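Local coordinates for protein auracyanin-A (Chloroflexus aurantiacus, PDB 2AAN) that binds a single copper ion and probably serves as a soluble electron acceptor for the membrane-bound alternative complex III, at residues 30-35 with 47-52; 65-70 with 127-132. All blocks are in the same frame, centred on the assembly; numbering follows the deposited sequence.

How the interactions relate
Both interactions belong to one cupredoxin domain and border its copper site, their centres about 15 Å apart. In interaction 1, first along the chain, the loop between strands 19-24 and 36-39 packs against the end of strand 44-50 and the loop that follows, its two phenylalanines inside the beta sandwich, its polar pair nearer the surface. Interaction 2 then joins the first turn of helix 67-80 to the ligand loop between strands 117-122 and 133-138. The two touch where Phe-32 CE2 lies 3.7 Å from Met-132 CE, an aromatic ring resting on a copper ligand. The ligands of the 127-132 loop have the apolar core on one flank and, through Tyr-129, the helix as neighbour.

Interaction 1: 30-35 with 47-52; sequences LAFDKT and IRFKNN
Inside the beta sandwich of this cupredoxin, next to the copper site, the ring of Phe-32 from the loop before strand 36-39 meets the ring of Phe-49 from strand 44-50. The closest atoms are Phe-32 CE2 and Phe-49 CE1, 3.7 Å apart, and Phe-49 CZ lies 3.9 Å from Phe-32 CE2. Phe-49 CE1 arrives at the edge of the Phe-32 ring, near its plane. The ring planes are inclined at 60° with centroids 5.7 Å apart, an oblique pair that is neither a parallel stack nor a T. With CG of Phe-49 anti to the backbone N (chi1 177°), its ring reaches from the strand to the Phe-32 ring, although the backbones stay far apart: the two CA atoms are 9.3 Å from each other. Phenylalanine suits both places, because a large, flat, apolar group can span this distance without bringing a polar atom into the interior.

Nearer the surface, Asp-33 and Asn-52 cross at about a right angle, their carboxylate and amide planes 44° apart, without bonding directly; Asp-33 OD2 and Asn-52 ND2 are 4.1 Å apart. A water joins them, donating to Asp-33 OD2 at 2.8 Å and accepting from Asn-52 ND2. Both side chains are also held by strand 19-24 and the residue after it: Asp-33 OD1 accepts from Gly-24 N, and Asn-52 ND2 donates to Ser-25 O. On the other end of the same amide, Lys-50 NZ donates to Asn-52 OD1 at 3.2 Å, which helps to fix the amide's rotation.

Phe-32 also packs edge-to-face with Trp-60 and Tyr-121, while Phe-49 touches His-58, a copper ligand. Such an aromatic cluster, with a water-bridged polar pair at its margin, forms the apolar core beneath the type 1 copper site of this cupredoxin fold.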
loop_
_atom_site.group_PDB
_atom_site.type_symbol
_atom_site.label_atom_id
_atom_site.label_comp_id
_atom_site.label_asym_id
_atom_site.label_seq_id
_atom_site.Cartn_x
_atom_site.Cartn_y
_atom_site.Cartn_z
ATOM N N LEU A 30 -0.858 -12.795 -5.272
ATOM C CA LEU A 30 -1.080 -11.989 -4.102
ATOM C C LEU A 30 0.295 -11.432 -3.672
ATOM O O LEU A 30 0.871 -11.839 -2.677
ATOM C CB LEU A 30 -1.731 -12.819 -3.004
ATOM C CG LEU A 30 -3.258 -12.950 -3.071
ATOM C CD1 LEU A 30 -3.923 -12.917 -4.433
ATOM C CD2 LEU A 30 -3.760 -14.041 -2.271
ATOM N N ALA A 31 0.787 -10.480 -4.454
ATOM C CA ALA A 31 2.146 -9.962 -4.326
ATOM C C ALA A 31 2.189 -8.684 -5.096
ATOM O O ALA A 31 1.535 -8.566 -6.150
ATOM C CB ALA A 31 3.164 -10.930 -4.931
ATOM N N PHE A 32 2.973 -7.749 -4.585
ATOM C CA PHE A 32 3.415 -6.603 -5.361
ATOM C C PHE A 32 4.556 -7.060 -6.243
ATOM O O PHE A 32 5.349 -7.937 -5.869
ATOM C CB PHE A 32 3.862 -5.458 -4.460
ATOM C CG PHE A 32 2.763 -4.867 -3.611
ATOM C CD1 PHE A 32 2.689 -5.144 -2.264
ATOM C CD2 PHE A 32 1.862 -3.978 -4.164
ATOM C CE1 PHE A 32 1.688 -4.562 -1.473
ATOM C CE2 PHE A 32 0.853 -3.423 -3.412
ATOM C CZ PHE A 32 0.752 -3.731 -2.058
ATOM N N ASP A 33 4.679 -6.434 -7.394
ATOM C CA ASP A 33 5.801 -6.718 -8.302
ATOM C C ASP A 33 7.129 -6.090 -7.930
ATOM O O ASP A 33 8.093 -6.301 -8.608
ATOM C CB ASP A 33 5.463 -6.418 -9.761
ATOM C CG ASP A 33 5.256 -4.942 -10.099
ATOM O OD1 ASP A 33 5.473 -4.011 -9.310
ATOM O OD2 ASP A 33 4.885 -4.728 -11.272
ATOM N N LYS A 34 7.133 -5.283 -6.877
ATOM C CA LYS A 34 8.322 -4.764 -6.258
ATOM C C LYS A 34 8.123 -4.951 -4.745
ATOM O O LYS A 34 7.077 -4.558 -4.165
ATOM C CB LYS A 34 8.515 -3.266 -6.576
ATOM C CG LYS A 34 8.541 -2.903 -8.062
ATOM C CD LYS A 34 8.930 -1.456 -8.268
ATOM C CE LYS A 34 9.061 -1.069 -9.728
ATOM N NZ LYS A 34 9.325 0.427 -9.793
ATOM N N THR A 35 9.130 -5.526 -4.108
ATOM C CA THR A 35 9.074 -5.783 -2.672
ATOM C C THR A 35 9.938 -4.806 -1.917
ATOM O O THR A 35 9.944 -4.809 -0.684
ATOM C CB THR A 35 9.506 -7.209 -2.255
ATOM O OG1 THR A 35 10.820 -7.506 -2.748
ATOM C CG2 THR A 35 8.495 -8.215 -2.707
ATOM N N ILE A 47 3.025 7.300 -5.861
ATOM C CA ILE A 47 2.913 5.874 -6.171
ATOM C C ILE A 47 1.817 5.697 -7.212
ATOM O O ILE A 47 0.686 6.150 -7.032
ATOM C CB ILE A 47 2.601 5.039 -4.895
ATOM C CG1 ILE A 47 3.755 5.144 -3.886
ATOM C CG2 ILE A 47 2.267 3.596 -5.283
ATOM C CD1 ILE A 47 4.941 4.344 -4.221
ATOM N N ARG A 48 2.204 5.145 -8.338
ATOM C CA ARG A 48 1.290 4.798 -9.389
ATOM C C ARG A 48 1.176 3.275 -9.381
ATOM O O ARG A 48 2.066 2.562 -9.819
ATOM C CB ARG A 48 1.811 5.324 -10.717
ATOM C CG ARG A 48 0.871 5.099 -11.899
ATOM C CD ARG A 48 1.396 5.785 -13.162
ATOM N NE ARG A 48 0.635 5.390 -14.345
ATOM C CZ ARG A 48 -0.536 5.915 -14.718
ATOM N NH1 ARG A 48 -1.117 6.893 -14.013
ATOM N NH2 ARG A 48 -1.137 5.456 -15.815
ATOM N N PHE A 49 0.074 2.794 -8.830
ATOM C CA PHE A 49 -0.144 1.389 -8.605
ATOM C C PHE A 49 -1.025 0.846 -9.688
ATOM O O PHE A 49 -2.142 1.288 -9.870
ATOM C CB PHE A 49 -0.786 1.205 -7.246
ATOM C CG PHE A 49 -1.133 -0.202 -6.916
ATOM C CD1 PHE A 49 -0.214 -1.209 -7.025
ATOM C CD2 PHE A 49 -2.412 -0.521 -6.471
ATOM C CE1 PHE A 49 -0.518 -2.515 -6.674
ATOM C CE2 PHE A 49 -2.733 -1.831 -6.144
ATOM C CZ PHE A 49 -1.763 -2.845 -6.276
ATOM N N LYS A 50 -0.473 -0.095 -10.424
ATOM C CA LYS A 50 -1.145 -0.692 -11.544
ATOM C C LYS A 50 -1.612 -2.082 -11.142
ATOM O O LYS A 50 -0.806 -2.977 -10.813
ATOM C CB LYS A 50 -0.199 -0.798 -12.725
ATOM C CG LYS A 50 -0.863 -1.270 -14.011
ATOM C CD LYS A 50 0.202 -1.406 -15.112
ATOM C CE LYS A 50 -0.416 -1.652 -16.497
ATOM N NZ LYS A 50 -1.579 -2.588 -16.455
ATOM N N ASN A 51 -2.921 -2.267 -11.157
ATOM C CA ASN A 51 -3.477 -3.593 -10.942
ATOM C C ASN A 51 -3.348 -4.405 -12.206
ATOM O O ASN A 51 -4.046 -4.165 -13.178
ATOM C CB ASN A 51 -4.952 -3.510 -10.504
ATOM C CG ASN A 51 -5.462 -4.819 -9.993
ATOM O OD1 ASN A 51 -4.771 -5.840 -10.108
ATOM N ND2 ASN A 51 -6.640 -4.814 -9.391
ATOM N N ASN A 52 -2.471 -5.396 -12.188
ATOM C CA ASN A 52 -2.247 -6.259 -13.350
ATOM C C ASN A 52 -3.124 -7.500 -13.367
ATOM O O ASN A 52 -2.900 -8.410 -14.152
ATOM C CB ASN A 52 -0.767 -6.654 -13.386
ATOM C CG ASN A 52 0.115 -5.475 -13.703
ATOM O OD1 ASN A 52 -0.084 -4.830 -14.722
ATOM N ND2 ASN A 52 1.089 -5.175 -12.837
HETATM O O HOH W 1 3.268 -3.417 -13.124
#

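Interaction 2: 65-70 with 127-132; sequences GGEAEA and GHYPLM. With CU (copper (II) ion), chain B.
Tyr-129 points its ring from the copper-ligand loop at the first turn of helix 67-80, and Glu-67 meets it at the hydroxyl end. Tyr-129 OH donates to Glu-67 OE1 at 2.6 Å, a short bond that uses the anti lone pair of the carboxylate oxygen. Glu-67 OE1 lies in the ring plane, at its edge, and carboxylate and ring are nearly coplanar, 26° apart. A bend at chi2 (-75°) folds the glutamate chain so that its head turns to the phenol.

Carbon atoms lie against both faces of the ring. Ala-70 sets its CB 3.8 Å from Tyr-129 CZ, and its carbonyl carbon lies over one face, toward the rim; Pro-130 CB covers the opposite face, 3.7 Å above the centre. The small alanine lets the helix come close, and the proline follows through a cis peptide bond.

His-128 ND1 binds copper at 2.1 Å; Met-132 SD, the fourth ligand beside His-58 and Cys-123, stays at a long 2.9 Å, like the weak axial methionine of type 1 sites. The short phenol bond would be stronger for a charged carboxylate, which the helix N-terminus would probably stabilise: a polar link joins loop and helix at the end of a carbon-packed ring.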
loop_
_atom_site.group_PDB
_atom_site.type_symbol
_atom_site.label_atom_id
_atom_site.label_comp_id
_atom_site.label_asym_id
_atom_site.label_seq_id
_atom_site.Cartn_x
_atom_site.Cartn_y
_atom_site.Cartn_z
ATOM N N GLY A 65 4.587 1.189 11.956
ATOM C CA GLY A 65 4.617 0.102 12.939
ATOM C C GLY A 65 5.059 -1.170 12.261
ATOM O O GLY A 65 5.315 -1.199 11.054
ATOM N N GLY A 66 5.110 -2.247 13.007
ATOM C CA GLY A 66 5.642 -3.473 12.432
ATOM C C GLY A 66 4.568 -4.286 11.766
ATOM O O GLY A 66 3.484 -3.797 11.460
ATOM N N GLU A 67 4.866 -5.562 11.596
ATOM C CA GLU A 67 3.946 -6.505 11.045
ATOM C C GLU A 67 2.714 -6.639 11.920
ATOM O O GLU A 67 1.636 -6.875 11.425
ATOM C CB GLU A 67 4.615 -7.883 10.902
ATOM C CG GLU A 67 5.814 -7.941 9.916
ATOM C CD GLU A 67 5.469 -7.909 8.418
ATOM O OE1 GLU A 67 4.272 -7.891 8.031
ATOM O OE2 GLU A 67 6.440 -7.898 7.616
ATOM N N ALA A 68 2.866 -6.543 13.236
ATOM C CA ALA A 68 1.684 -6.553 14.121
ATOM C C ALA A 68 0.699 -5.400 13.822
ATOM O O ALA A 68 -0.537 -5.575 13.799
ATOM C CB ALA A 68 2.143 -6.498 15.571
ATOM N N GLU A 69 1.220 -4.211 13.562
ATOM C CA GLU A 69 0.326 -3.111 13.261
ATOM C C GLU A 69 -0.319 -3.363 11.881
ATOM O O GLU A 69 -1.507 -3.120 11.707
ATOM C CB GLU A 69 1.032 -1.767 13.358
ATOM C CG GLU A 69 0.095 -0.575 13.201
ATOM C CD GLU A 69 -1.173 -0.673 14.076
ATOM O OE1 GLU A 69 -1.062 -1.028 15.273
ATOM O OE2 GLU A 69 -2.288 -0.432 13.554
ATOM N N ALA A 70 0.458 -3.891 10.926
ATOM C CA ALA A 70 -0.062 -4.270 9.591
ATOM C C ALA A 70 -1.210 -5.279 9.702
ATOM O O ALA A 70 -2.264 -5.140 9.054
ATOM C CB ALA A 70 1.064 -4.862 8.740
ATOM N N GLY A 127 -7.761 -11.156 2.861
ATOM C CA GLY A 127 -6.941 -12.317 2.531
ATOM C C GLY A 127 -5.610 -12.058 1.834
ATOM O O GLY A 127 -4.796 -12.984 1.688
ATOM N N HIS A 128 -5.344 -10.842 1.370
ATOM C CA HIS A 128 -4.081 -10.619 0.595
ATOM C C HIS A 128 -2.854 -10.462 1.470
ATOM O O HIS A 128 -1.786 -10.965 1.129
ATOM C CB HIS A 128 -4.225 -9.437 -0.338
ATOM C CG HIS A 128 -5.205 -9.687 -1.422
ATOM N ND1 HIS A 128 -5.298 -8.889 -2.537
ATOM C CD2 HIS A 128 -6.135 -10.664 -1.568
ATOM C CE1 HIS A 128 -6.254 -9.362 -3.324
ATOM N NE2 HIS A 128 -6.759 -10.453 -2.768
ATOM N N TYR A 129 -3.012 -9.755 2.586
ATOM C CA TYR A 129 -2.004 -9.719 3.645
ATOM C C TYR A 129 -2.225 -10.988 4.437
ATOM O O TYR A 129 -3.389 -11.361 4.668
ATOM C CB TYR A 129 -2.166 -8.447 4.526
ATOM C CG TYR A 129 -1.167 -8.399 5.666
ATOM C CD1 TYR A 129 0.118 -7.912 5.456
ATOM C CD2 TYR A 129 -1.451 -8.982 6.889
ATOM C CE1 TYR A 129 1.068 -7.925 6.435
ATOM C CE2 TYR A 129 -0.481 -9.012 7.914
ATOM C CZ TYR A 129 0.770 -8.465 7.686
ATOM O OH TYR A 129 1.760 -8.447 8.657
ATOM N N PRO A 130 -1.153 -11.635 4.924
ATOM C CA PRO A 130 0.266 -11.251 5.007
ATOM C C PRO A 130 1.132 -11.528 3.801
ATOM O O PRO A 130 2.261 -11.085 3.777
ATOM C CB PRO A 130 0.760 -12.107 6.186
ATOM C CG PRO A 130 -0.005 -13.374 6.004
ATOM C CD PRO A 130 -1.376 -12.929 5.590
ATOM N N LEU A 131 0.632 -12.180 2.758
ATOM C CA LEU A 131 1.511 -12.388 1.620
ATOM C C LEU A 131 1.850 -11.091 0.906
ATOM O O LEU A 131 2.969 -10.885 0.457
ATOM C CB LEU A 131 0.891 -13.357 0.612
ATOM C CG LEU A 131 0.993 -14.839 0.964
ATOM C CD1 LEU A 131 0.085 -15.589 0.008
ATOM C CD2 LEU A 131 2.415 -15.315 0.847
ATOM N N MET A 132 0.860 -10.232 0.745
ATOM C CA MET A 132 1.031 -9.090 -0.119
ATOM C C MET A 132 1.581 -7.938 0.714
ATOM O O MET A 132 0.852 -7.133 1.327
ATOM C CB MET A 132 -0.290 -8.801 -0.819
ATOM C CG MET A 132 -0.129 -7.872 -2.005
ATOM S SD MET A 132 -1.535 -7.867 -3.083
ATOM C CE MET A 132 -1.071 -6.462 -4.118
HETATM CU CU CU B . -4.316 -7.071 -2.836
#